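Long-range contacts in cellulose hydrolase (Bacillus licheniformis, PDB 4YZT), which hydrolyses internal beta-1,4-glucosidic bonds of cellulose as a family 5 endoglucanase, here with cellotetraose bound in the cleft of its TIM-barrel catalytic domain: residues 106-111 against 152-157; 27-32 against 67-72. All coordinates share one frame; numbering follows the deposited sequence. Where two conformers were deposited one is given.

Contact 1: 106-111 against 152-157; sequences EREFYV and SERLLF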
ATOM      1  N   GLU A 106       0.884   6.086 -24.296  1.00 13.72           N
ATOM      2  CA  GLU A 106       1.690   5.598 -25.403  0.61 15.45           C
ATOM      3  C   GLU A 106       2.330   4.247 -25.081  1.00 16.47           C
ATOM      4  O   GLU A 106       2.839   3.564 -25.968  1.00 16.58           O
ATOM      5  CB  GLU A 106       2.749   6.635 -25.778  0.61 17.71           C
ATOM      6  CG  GLU A 106       2.126   7.873 -26.400  0.61 18.66           C
ATOM      7  CD  GLU A 106       3.080   9.036 -26.518  0.61 21.44           C
ATOM      8  OE1 GLU A 106       4.271   8.877 -26.170  0.61 22.79           O
ATOM      9  OE2 GLU A 106       2.632  10.109 -26.974  0.61 21.25           O
ATOM     10  N   ARG A 107       2.294   3.856 -23.812  1.00 13.84           N
ATOM     11  CA  ARG A 107       2.773   2.536 -23.398  1.00 16.28           C
ATOM     12  C   ARG A 107       1.618   1.539 -23.321  1.00 15.06           C
ATOM     13  O   ARG A 107       1.757   0.452 -22.759  1.00 15.53           O
ATOM     14  CB  ARG A 107       3.513   2.633 -22.061  1.00 15.32           C
ATOM     15  CG  ARG A 107       4.958   3.009 -22.297  1.00 19.02           C
ATOM     16  CD  ARG A 107       5.472   4.078 -21.389  1.00 20.77           C
ATOM     17  NE  ARG A 107       6.824   4.450 -21.794  1.00 20.88           N
ATOM     18  CZ  ARG A 107       7.144   5.604 -22.371  1.00 19.37           C
ATOM     19  NH1 ARG A 107       6.207   6.527 -22.592  1.00 14.32           N
ATOM     20  NH2 ARG A 107       8.404   5.837 -22.711  1.00 16.68           N
ATOM     21  N   GLU A 108       0.494   1.936 -23.918  1.00 16.31           N
ATOM     22  CA  GLU A 108      -0.713   1.121 -24.042  1.00 19.29           C
ATOM     23  C   GLU A 108      -1.398   0.803 -22.718  1.00 18.58           C
ATOM     24  O   GLU A 108      -2.285  -0.049 -22.676  1.00 12.45           O
ATOM     25  CB  GLU A 108      -0.401  -0.184 -24.779  1.00 21.17           C
ATOM     26  CG  GLU A 108       0.222   0.036 -26.126  1.00 27.10           C
ATOM     27  CD  GLU A 108      -0.813   0.008 -27.223  1.00 37.23           C
ATOM     28  OE1 GLU A 108      -1.795   0.771 -27.135  1.00 39.05           O
ATOM     29  OE2 GLU A 108      -0.641  -0.807 -28.158  1.00 43.02           O
ATOM     30  N   PHE A 109      -1.003   1.482 -21.641  1.00 14.12           N
ATOM     31  CA  PHE A 109      -1.742   1.386 -20.377  1.00 11.23           C
ATOM     32  C   PHE A 109      -3.188   1.860 -20.514  1.00 12.19           C
ATOM     33  O   PHE A 109      -3.497   2.776 -21.298  1.00 12.86           O
ATOM     34  CB  PHE A 109      -1.081   2.235 -19.279  1.00 10.76           C
ATOM     35  CG  PHE A 109       0.245   1.713 -18.795  1.00 12.14           C
ATOM     36  CD1 PHE A 109       0.343   0.465 -18.185  1.00 14.22           C
ATOM     37  CD2 PHE A 109       1.386   2.492 -18.888  1.00 11.84           C
ATOM     38  CE1 PHE A 109       1.571  -0.006 -17.714  1.00 16.22           C
ATOM     39  CE2 PHE A 109       2.609   2.028 -18.421  1.00 15.93           C
ATOM     40  CZ  PHE A 109       2.706   0.775 -17.838  1.00 14.37           C
ATOM     41  N   TYR A 110      -4.077   1.274 -19.725  1.00 10.76           N
ATOM     42  CA  TYR A 110      -5.319   1.967 -19.426  1.00 12.21           C
ATOM     43  C   TYR A 110      -4.956   2.943 -18.316  1.00 12.04           C
ATOM     44  O   TYR A 110      -4.190   2.601 -17.419  1.00 11.76           O
ATOM     45  CB  TYR A 110      -6.423   1.006 -19.010  1.00 10.46           C
ATOM     46  CG  TYR A 110      -7.042   0.304 -20.192  1.00 16.09           C
ATOM     47  CD1 TYR A 110      -6.367  -0.724 -20.835  1.00 17.76           C
ATOM     48  CD2 TYR A 110      -8.289   0.679 -20.676  1.00 16.61           C
ATOM     49  CE1 TYR A 110      -6.913  -1.374 -21.918  1.00 18.02           C
ATOM     50  CE2 TYR A 110      -8.846   0.031 -21.770  1.00 18.00           C
ATOM     51  CZ  TYR A 110      -8.148  -0.990 -22.380  1.00 19.93           C
ATOM     52  OH  TYR A 110      -8.684  -1.637 -23.465  1.00 24.90           O
ATOM     53  N   VAL A 111      -5.468   4.163 -18.394  1.00 10.08           N
ATOM     54  CA  VAL A 111      -4.973   5.233 -17.540  1.00  9.76           C
ATOM     55  C   VAL A 111      -6.131   5.928 -16.824  1.00 14.40           C
ATOM     56  O   VAL A 111      -7.115   6.279 -17.468  1.00 14.55           O
ATOM     57  CB  VAL A 111      -4.170   6.278 -18.361  1.00 13.35           C
ATOM     58  CG1 VAL A 111      -3.653   7.398 -17.453  1.00  9.92           C
ATOM     59  CG2 VAL A 111      -3.010   5.610 -19.128  1.00 10.52           C
ATOM     60  N   SER A 152      -7.553   8.539 -26.531  1.00 20.81           N
ATOM     61  CA  SER A 152      -8.179   7.245 -26.775  1.00 21.39           C
ATOM     62  C   SER A 152      -9.020   6.791 -25.579  1.00 18.15           C
ATOM     63  O   SER A 152      -8.912   7.337 -24.458  1.00 18.11           O
ATOM     64  CB  SER A 152      -7.130   6.187 -27.111  1.00 22.42           C
ATOM     65  OG  SER A 152      -6.827   5.360 -25.995  1.00 20.07           O
ATOM     66  N   GLU A 153      -9.850   5.783 -25.834  1.00 19.13           N
ATOM     67  CA  GLU A 153     -10.781   5.244 -24.844  1.00 21.01           C
ATOM     68  C   GLU A 153     -10.072   4.530 -23.688  1.00 17.63           C
ATOM     69  O   GLU A 153     -10.726   4.102 -22.729  1.00 13.93           O
ATOM     70  CB  GLU A 153     -11.762   4.279 -25.528  1.00 26.43           C
ATOM     71  CG  GLU A 153     -11.069   3.037 -26.107  1.00 33.61           C
ATOM     72  CD  GLU A 153     -11.940   2.237 -27.079  1.00 41.87           C
ATOM     73  OE1 GLU A 153     -12.980   1.683 -26.657  1.00 44.60           O
ATOM     74  OE2 GLU A 153     -11.576   2.162 -28.272  1.00 45.37           O
ATOM     75  N   ARG A 154      -8.750   4.377 -23.788  1.00 15.38           N
ATOM     76  CA  ARG A 154      -7.988   3.807 -22.680  1.00 13.75           C
ATOM     77  C   ARG A 154      -7.763   4.839 -21.577  1.00 13.50           C
ATOM     78  O   ARG A 154      -7.254   4.505 -20.506  1.00 12.31           O
ATOM     79  CB  ARG A 154      -6.647   3.241 -23.159  1.00 14.69           C
ATOM     80  CG  ARG A 154      -6.819   2.016 -24.061  1.00 19.90           C
ATOM     81  CD  ARG A 154      -5.559   1.188 -24.258  1.00 22.26           C
ATOM     82  NE  ARG A 154      -5.901   0.009 -25.059  1.00 28.48           N
ATOM     83  CZ  ARG A 154      -5.268  -1.165 -25.032  1.00 32.43           C
ATOM     84  NH1 ARG A 154      -4.217  -1.364 -24.240  1.00 31.41           N
ATOM     85  NH2 ARG A 154      -5.699  -2.151 -25.811  1.00 34.81           N
ATOM     86  N   LEU A 155      -8.162   6.083 -21.814  1.00 12.41           N
ATOM     87  CA  LEU A 155      -8.101   7.072 -20.737  1.00 11.35           C
ATOM     88  C   LEU A 155      -9.472   7.196 -20.071  1.00 11.64           C
ATOM     89  O   LEU A 155     -10.485   7.435 -20.739  1.00 11.96           O
ATOM     90  CB  LEU A 155      -7.617   8.433 -21.256  1.00 11.70           C
ATOM     91  CG  LEU A 155      -7.581   9.590 -20.231  1.00 14.56           C
ATOM     92  CD1 LEU A 155      -6.579   9.350 -19.091  1.00 14.06           C
ATOM     93  CD2 LEU A 155      -7.293  10.904 -20.936  1.00 15.21           C
ATOM     94  N   LEU A 156      -9.478   7.009 -18.756  1.00 10.61           N
ATOM     95  CA  LEU A 156     -10.670   7.099 -17.919  1.00 12.23           C
ATOM     96  C   LEU A 156     -10.591   8.372 -17.074  1.00 12.30           C
ATOM     97  O   LEU A 156      -9.500   8.789 -16.683  1.00  9.99           O
ATOM     98  CB  LEU A 156     -10.801   5.876 -16.999  1.00 11.55           C
ATOM     99  CG  LEU A 156     -11.041   4.476 -17.603  1.00 14.33           C
ATOM    100  CD1 LEU A 156      -9.745   3.867 -18.110  1.00 14.91           C
ATOM    101  CD2 LEU A 156     -11.680   3.544 -16.580  1.00 12.02           C
ATOM    102  N   PHE A 157     -11.737   8.989 -16.794  1.00 13.21           N
ATOM    103  CA  PHE A 157     -11.779  10.122 -15.858  1.00 14.82           C
ATOM    104  C   PHE A 157     -12.356   9.677 -14.520  1.00 14.10           C
ATOM    105  O   PHE A 157     -13.415   9.043 -14.488  1.00 14.83           O
ATOM    106  CB  PHE A 157     -12.644  11.281 -16.373  1.00 12.23           C
ATOM    107  CG  PHE A 157     -12.143  11.958 -17.628  1.00 13.80           C
ATOM    108  CD1 PHE A 157     -10.832  11.857 -18.037  1.00 12.30           C
ATOM    109  CD2 PHE A 157     -13.021  12.717 -18.395  1.00 11.93           C
ATOM    110  CE1 PHE A 157     -10.394  12.500 -19.208  1.00 14.51           C
ATOM    111  CE2 PHE A 157     -12.599  13.359 -19.562  1.00 12.47           C
ATOM    112  CZ  PHE A 157     -11.283  13.250 -19.963  1.00 12.37           C
TER

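Contact 2: 27-32 against 67-72; sequences LLENMS and GFKSVR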
ATOM      1  N   LEU A  27     -13.521  -5.020 -18.304  1.00 14.35           N
ATOM      2  CA  LEU A  27     -12.657  -4.065 -17.613  1.00 12.11           C
ATOM      3  C   LEU A  27     -11.559  -4.787 -16.835  1.00 13.58           C
ATOM      4  O   LEU A  27     -10.416  -4.338 -16.815  1.00 13.80           O
ATOM      5  CB  LEU A  27     -13.452  -3.152 -16.660  1.00 11.93           C
ATOM      6  CG  LEU A  27     -12.684  -1.885 -16.293  1.00 13.78           C
ATOM      7  CD1 LEU A  27     -12.724  -0.918 -17.461  1.00 14.66           C
ATOM      8  CD2 LEU A  27     -13.190  -1.216 -14.990  1.00 11.91           C
ATOM      9  N   LEU A  28     -11.916  -5.900 -16.191  1.00 12.55           N
ATOM     10  CA  LEU A  28     -10.948  -6.697 -15.446  1.00 13.52           C
ATOM     11  C   LEU A  28      -9.870  -7.198 -16.401  1.00 12.73           C
ATOM     12  O   LEU A  28      -8.680  -7.042 -16.133  1.00 11.88           O
ATOM     13  CB  LEU A  28     -11.624  -7.884 -14.737  1.00 11.17           C
ATOM     14  CG  LEU A  28     -10.707  -8.735 -13.854  1.00 11.66           C
ATOM     15  CD1 LEU A  28     -10.389  -8.015 -12.537  1.00 12.31           C
ATOM     16  CD2 LEU A  28     -11.280 -10.129 -13.585  1.00 14.05           C
ATOM     17  N   GLU A  29     -10.291  -7.770 -17.528  1.00 15.04           N
ATOM     18  CA  GLU A  29      -9.354  -8.315 -18.517  1.00 15.67           C
ATOM     19  C   GLU A  29      -8.400  -7.239 -19.043  1.00 17.29           C
ATOM     20  O   GLU A  29      -7.206  -7.490 -19.245  1.00 15.93           O
ATOM     21  CB  GLU A  29     -10.119  -8.958 -19.682  1.00 14.38           C
ATOM     22  CG  GLU A  29      -9.235  -9.346 -20.866  1.00 18.82           C
ATOM     23  CD  GLU A  29      -8.255 -10.460 -20.554  1.00 24.85           C
ATOM     24  OE1 GLU A  29      -8.464 -11.198 -19.564  1.00 27.66           O
ATOM     25  OE2 GLU A  29      -7.263 -10.596 -21.306  1.00 28.04           O
ATOM     26  N   ASN A  30      -8.916  -6.030 -19.241  1.00 16.78           N
ATOM     27  CA  ASN A  30      -8.102  -4.965 -19.809  1.00 18.71           C
ATOM     28  C   ASN A  30      -7.225  -4.215 -18.808  1.00 13.82           C
ATOM     29  O   ASN A  30      -6.155  -3.733 -19.195  1.00 14.34           O
ATOM     30  CB  ASN A  30      -8.985  -3.946 -20.528  1.00 23.32           C
ATOM     31  CG  ASN A  30      -9.612  -4.503 -21.789  1.00 28.51           C
ATOM     32  OD1 ASN A  30      -9.111  -5.464 -22.382  1.00 28.03           O
ATOM     33  ND2 ASN A  30     -10.713  -3.890 -22.213  1.00 31.09           N
ATOM     34  N   MET A  31      -7.659  -4.108 -17.544  1.00 11.68           N
ATOM     35  CA  MET A  31      -6.974  -3.226 -16.575  1.00 10.91           C
ATOM     36  C   MET A  31      -6.216  -3.911 -15.409  1.00  9.69           C
ATOM     37  O   MET A  31      -5.306  -3.318 -14.825  1.00 10.76           O
ATOM     38  CB  MET A  31      -7.978  -2.231 -15.968  1.00  9.72           C
ATOM     39  CG  MET A  31      -8.629  -1.253 -16.984  1.00 10.91           C
ATOM     40  SD  MET A  31      -9.551   0.079 -16.151  1.00 13.80           S
ATOM     41  CE  MET A  31      -8.251   0.973 -15.295  1.00  9.26           C
ATOM     42  N   SER A  32      -6.576  -5.136 -15.051  1.00 11.23           N
ATOM     43  CA  SER A  32      -5.977  -5.752 -13.856  1.00 11.44           C
ATOM     44  C   SER A  32      -4.634  -6.398 -14.181  1.00  9.80           C
ATOM     45  O   SER A  32      -4.545  -7.126 -15.170  1.00 10.92           O
ATOM     46  CB  SER A  32      -6.932  -6.800 -13.264  1.00 10.08           C
ATOM     47  OG  SER A  32      -6.365  -7.431 -12.131  1.00  9.52           O
ATOM     48  N   GLY A  67       4.668  -5.560 -15.710  1.00 15.32           N
ATOM     49  CA  GLY A  67       3.486  -6.269 -16.168  1.00 13.31           C
ATOM     50  C   GLY A  67       2.162  -5.683 -15.709  1.00 14.46           C
ATOM     51  O   GLY A  67       1.133  -6.348 -15.809  1.00 16.88           O
ATOM     52  N   PHE A  68       2.162  -4.448 -15.214  1.00 10.43           N
ATOM     53  CA  PHE A  68       0.877  -3.811 -14.892  1.00 11.94           C
ATOM     54  C   PHE A  68       0.151  -3.447 -16.184  1.00 14.45           C
ATOM     55  O   PHE A  68       0.781  -3.071 -17.173  1.00 14.69           O
ATOM     56  CB  PHE A  68       1.077  -2.588 -13.992  1.00  9.47           C
ATOM     57  CG  PHE A  68       1.568  -2.954 -12.628  1.00 11.17           C
ATOM     58  CD1 PHE A  68       0.668  -3.323 -11.637  1.00 10.99           C
ATOM     59  CD2 PHE A  68       2.928  -2.997 -12.353  1.00 10.15           C
ATOM     60  CE1 PHE A  68       1.109  -3.695 -10.368  1.00 10.68           C
ATOM     61  CE2 PHE A  68       3.375  -3.368 -11.091  1.00 10.87           C
ATOM     62  CZ  PHE A  68       2.457  -3.719 -10.107  1.00 10.21           C
ATOM     63  N   LYS A  69      -1.168  -3.597 -16.187  1.00 10.22           N
ATOM     64  CA  LYS A  69      -1.958  -3.260 -17.372  1.00 11.65           C
ATOM     65  C   LYS A  69      -2.532  -1.841 -17.304  1.00 12.19           C
ATOM     66  O   LYS A  69      -2.913  -1.258 -18.322  1.00 12.16           O
ATOM     67  CB  LYS A  69      -3.095  -4.261 -17.565  1.00 11.30           C
ATOM     68  CG  LYS A  69      -2.631  -5.662 -17.928  1.00 12.01           C
ATOM     69  CD  LYS A  69      -3.835  -6.534 -18.251  1.00 14.49           C
ATOM     70  CE  LYS A  69      -3.455  -7.981 -18.502  1.00 15.60           C
ATOM     71  NZ  LYS A  69      -4.684  -8.793 -18.753  1.00 18.15           N
ATOM     72  N   SER A  70      -2.616  -1.282 -16.108  1.00 11.79           N
ATOM     73  CA  SER A  70      -3.181   0.058 -15.974  1.00 11.55           C
ATOM     74  C   SER A  70      -2.425   0.886 -14.938  1.00 11.03           C
ATOM     75  O   SER A  70      -1.763   0.336 -14.060  1.00 11.27           O
ATOM     76  CB  SER A  70      -4.671  -0.015 -15.606  1.00 12.28           C
ATOM     77  OG  SER A  70      -4.866  -0.666 -14.361  1.00 10.31           O
ATOM     78  N   VAL A  71      -2.491   2.207 -15.080  1.00  9.39           N
ATOM     79  CA  VAL A  71      -1.915   3.112 -14.105  1.00  9.35           C
ATOM     80  C   VAL A  71      -2.937   4.176 -13.721  1.00 11.91           C
ATOM     81  O   VAL A  71      -3.737   4.621 -14.544  1.00 11.99           O
ATOM     82  CB  VAL A  71      -0.609   3.793 -14.614  1.00 12.83           C
ATOM     83  CG1 VAL A  71       0.419   2.737 -15.028  1.00 11.77           C
ATOM     84  CG2 VAL A  71      -0.887   4.750 -15.766  1.00 17.31           C
ATOM     85  N   ARG A  72      -2.911   4.552 -12.452  1.00  8.10           N
ATOM     86  CA  ARG A  72      -3.692   5.676 -11.959  1.00  9.35           C
ATOM     87  C   ARG A  72      -2.763   6.847 -11.704  1.00  9.81           C
ATOM     88  O   ARG A  72      -1.741   6.696 -11.047  1.00 10.42           O
ATOM     89  CB  ARG A  72      -4.443   5.299 -10.680  1.00 10.53           C
ATOM     90  CG  ARG A  72      -5.231   6.425 -10.012  1.00  9.21           C
ATOM     91  CD  ARG A  72      -6.233   5.771  -9.080  1.00  9.40           C
ATOM     92  NE  ARG A  72      -7.169   6.640  -8.358  1.00  8.55           N
ATOM     93  CZ  ARG A  72      -7.011   7.077  -7.107  1.00 10.14           C
ATOM     94  NH1 ARG A  72      -5.892   6.818  -6.427  1.00 10.01           N
ATOM     95  NH2 ARG A  72      -7.970   7.810  -6.534  1.00  7.94           N
TER
HETATM   96  O   HOH W   1      -6.358  -8.770 -16.565  1.00 14.61           O

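Contact 1: 106-111 against 152-157
V111 and R154 meet through their backbones where two neighbouring parallel strands of the (beta/alpha)8 barrel, 110-114 and 155-158, begin to run side by side; a crossover that includes helix 130-147 links them. V111 N donates to R154 O at 2.8 Å with a nearly straight N-H, and V111 O takes L156 N at 2.8 Å, so V111 is gripped on both its amide and its carbonyl opposite L155. This is the tight end of the contact. The V111 and L155 side chains share one face of the sheet, with CG1 of V111 3.9 Å from CD1 of L155, and helix 91-105 packs over them through A104, L105 and T101.

Toward the N-terminal ends of the strands the packing passes to Y110 and R154, nearer to solvent. With CG anti to its carbonyl carbon (chi1 -67°) and the chain extended on to NE, R154 lies across the tyrosine ring: its CG sits 3.7 Å from the Y110 ring centroid, over the face, in a CH-pi contact. At the ring's other edge, CD1 of L156 lies near CD2, a loose apolar contact. Further out, R154 CZ comes 3.5 Å from Y110 CE1, the two planes only 24° apart. R154 NH1 then reaches E108 O at 2.8 Å, in the carbonyl plane on a lone pair, although the N-H is bent to 141°. On the guanidinium's other side, E108 OE1 is 4.3 Å from R154 NH1 and well out of the guanidinium plane, so no N-H points at it.

The chemistry therefore grades from apolar packing and straight amide bonds to a cation lying on an aromatic face. The ring and the E108 carbonyl probably hold the guanidinium where it lies, whereas the exposed carboxylate probably adds a looser electrostatic attraction.

Contact 2: 27-32 against 67-72
K69 lies along the end of helix 24-31, and its side chain points at backbone rather than at other side chains. Fully extended beyond CG, with chi2 to chi4 near 180°, it carries the amino group past the last turn, and NZ of K69 ends 2.9 Å from E29 O. That hydrogen bond enters in the carbonyl plane. On the way, K69 CD passes 3.2 Å from S32 O. E29 starts away from the lysine, but its chain bends at chi2 and brings E29 OE2 to 4.1 Å from K69 NZ, an attraction of opposite charges short of a salt bridge. A water also accepts from NZ and lies within donating distance of L28 O and S32 O, so the lysine and the water together serve carbonyls at the helix C-terminus, where a positive charge should be favoured.

S70 turns its hydroxyl to the helix end as well. Its chi1 of 61° sets OG between the backbone N and the carbonyl carbon, facing M31 O, and S70 OG donates to M31 O at 2.7 Å, tilted 22° from the carbonyl plane. M31 bends at chi3 to bring its CE back over the serine, 3.7 Å from S70 CB, so the hydroxyl's bond is flanked by apolar methionine.

The helix end lies across the N-terminal end of the barrel, probably helping to close it. M31 packs on Y110 and V112 of strand 110-114 and on V300 of strand 299-303, S32 OG bonds to G331 O, and strand 70-73 continues inward to R72, which pairs with E158 and E271.

Contacts 1 and 2 share the floor of one barrel: their strands 110-114 and 70-73 are neighbours in it, and Y110 is probably hydrogen-bonded to both K69 and V71. Contact 1 is strand against strand, so regular backbone bonds join the strands, while R154 on Y110 supplies much of the buried surface, its side chains grading from a helix-covered interior to the surface. Contact 2 instead sets a helix end against the start of a strand, and side chains do the bonding to carbonyls. Each is partly buried and each brings a basic side chain to a backbone carbonyl near a glutamate, but R154 is flattened on an aromatic ring whereas K69 shares its site with water.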